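Local coordinates for hypothetical protein (Uncultured marine organism, PDB 2OD6) that is of unknown function but forms a dimer of ferredoxin-like subunits, related to dimeric alpha-beta barrel proteins, and holds a long-chain oxo fatty acid in a pocket, at residues W53-E57 against V58-V62. Sequence-based numbering, arbitrary orientation.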
# COMPACT_ATOMS: atom_id res chain seq x y z
N TRP A 53 7.91 -4.73 9.28
CA TRP A 53 9.04 -5.22 10.09
C TRP A 53 10.29 -4.29 10.18
O TRP A 53 11.17 -4.53 11.02
CB TRP A 53 9.43 -6.63 9.70
CG TRP A 53 9.71 -6.86 8.18
CD1 TRP A 53 8.89 -7.36 7.29
CD2 TRP A 53 10.92 -6.49 7.46
NE1 TRP A 53 9.48 -7.38 6.06
CE2 TRP A 53 10.74 -6.87 6.14
CE3 TRP A 53 12.16 -5.94 7.85
CZ2 TRP A 53 11.73 -6.70 5.16
CZ3 TRP A 53 13.12 -5.75 6.88
CH2 TRP A 53 12.91 -6.14 5.55
N ASN A 54 10.29 -3.19 9.43
CA ASN A 54 11.46 -2.28 9.33
C ASN A 54 11.36 -0.99 10.07
O ASN A 54 12.15 -0.10 9.85
CB ASN A 54 11.82 -2.02 7.86
CG ASN A 54 10.86 -1.06 7.17
OD1 ASN A 54 9.66 -1.16 7.34
ND2 ASN A 54 11.39 -0.15 6.38
N LYS A 55 10.42 -0.88 11.00
CA LYS A 55 10.22 0.36 11.77
C LYS A 55 10.56 0.14 13.20
O LYS A 55 10.15 0.93 14.09
CB LYS A 55 8.77 0.83 11.63
CG LYS A 55 8.42 1.19 10.25
CD LYS A 55 9.26 2.30 9.74
CE LYS A 55 8.86 2.57 8.28
NZ LYS A 55 9.74 3.57 7.62
N GLY A 56 11.36 -0.90 13.46
CA GLY A 56 11.90 -1.04 14.82
C GLY A 56 10.83 -1.63 15.72
O GLY A 56 10.10 -2.52 15.34
N GLU A 57 10.69 -1.08 16.89
CA GLU A 57 9.83 -1.68 17.91
C GLU A 57 8.36 -1.18 17.81
O GLU A 57 7.85 -0.51 18.66
CB GLU A 57 10.47 -1.41 19.23
CG GLU A 57 9.92 -2.19 20.36
CD GLU A 57 10.72 -2.01 21.60
OE1 GLU A 57 11.35 -0.94 21.81
OE2 GLU A 57 10.71 -2.96 22.39
N VAL A 58 7.73 -1.45 16.70
CA VAL A 58 6.35 -1.03 16.56
C VAL A 58 5.54 -2.24 16.18
O VAL A 58 6.06 -3.21 15.61
CB VAL A 58 6.15 0.08 15.46
CG1 VAL A 58 6.93 1.29 15.82
CG2 VAL A 58 6.50 -0.42 14.14
N PHE A 59 4.25 -2.15 16.47
CA PHE A 59 3.33 -3.21 16.13
C PHE A 59 2.36 -2.72 15.09
O PHE A 59 1.43 -2.02 15.41
CB PHE A 59 2.68 -3.65 17.43
CG PHE A 59 3.66 -4.03 18.43
CD1 PHE A 59 4.33 -5.21 18.32
CD2 PHE A 59 4.03 -3.13 19.38
CE1 PHE A 59 5.34 -5.55 19.24
CE2 PHE A 59 5.04 -3.44 20.34
CZ PHE A 59 5.69 -4.67 20.26
N ARG A 60 2.48 -3.13 13.83
CA ARG A 60 1.85 -2.34 12.83
C ARG A 60 1.58 -3.18 11.60
O ARG A 60 2.41 -3.94 11.19
CB ARG A 60 2.76 -1.11 12.52
CG ARG A 60 2.24 -0.10 11.49
CD ARG A 60 3.26 1.08 11.22
NE ARG A 60 3.56 1.89 12.43
CZ ARG A 60 4.60 2.70 12.54
NH1 ARG A 60 5.41 2.91 11.55
NH2 ARG A 60 4.80 3.36 13.68
N VAL A 61 0.39 -3.02 11.09
CA VAL A 61 0.00 -3.68 9.81
C VAL A 61 -0.43 -2.63 8.88
O VAL A 61 -0.99 -1.63 9.25
CB VAL A 61 -1.09 -4.73 10.04
CG1 VAL A 61 -0.53 -5.86 10.98
CG2 VAL A 61 -2.38 -4.13 10.61
N VAL A 62 -0.21 -2.87 7.58
CA VAL A 62 -0.85 -2.08 6.57
C VAL A 62 -1.86 -2.97 5.85
O VAL A 62 -1.53 -4.04 5.36
CB VAL A 62 0.18 -1.48 5.53
CG1 VAL A 62 -0.55 -0.75 4.36
CG2 VAL A 62 1.12 -0.52 6.25
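Lys55 meets Val58 and Arg60 in a local contact at the surface, where the loop after strand 44-52 turns back into strand 59-67. The CB of Lys55 rests on CG2 of Val58 at 3.6 Å. The same methyl lies over the centre of the Arg60 guanidinium, 4.0 Å above its plane. The three side chains meet in a cluster, with this Val58 methyl touching both of the others. Arg60 NH1 also approaches Lys55 CG, at 3.7 Å, and the two long side chains cross at a slant.

The turn itself is an inverse gamma turn centred on Glu57. Its closing bond, from Val58 N to Gly56 O, is 2.9 Å long and weak, with an N-H...O angle of 140°. Gly56 adopts a positive phi, a backbone shape that glycine takes up readily. The Phe59 ring swings back toward the turn, and its CE2 comes within 4.4 Å of Glu57 O.

The loop joins neighbouring antiparallel strands of the four-stranded sheet, ordered 2-3-1-4, in a ferredoxin-like fold. Arg60 pairs through its backbone with Val52, on the strand that leads into the loop.

Lys55 bends at chi2 (-61°), and beyond that its chain runs straight to NZ. This amine bonds to the carbonyl O of Thr101 of the second subunit, and the side chain of Asn54 also bonds to that subunit. Arg60 has CG anti to its backbone N (chi1 -178°), and a later bend at chi3 brings the guanidinium face against Val58 CG2. Its NE forms a salt bridge with Asp14 on strand 7-15. Lys55 NZ and Arg60 NH1 stay 5.9 Å apart.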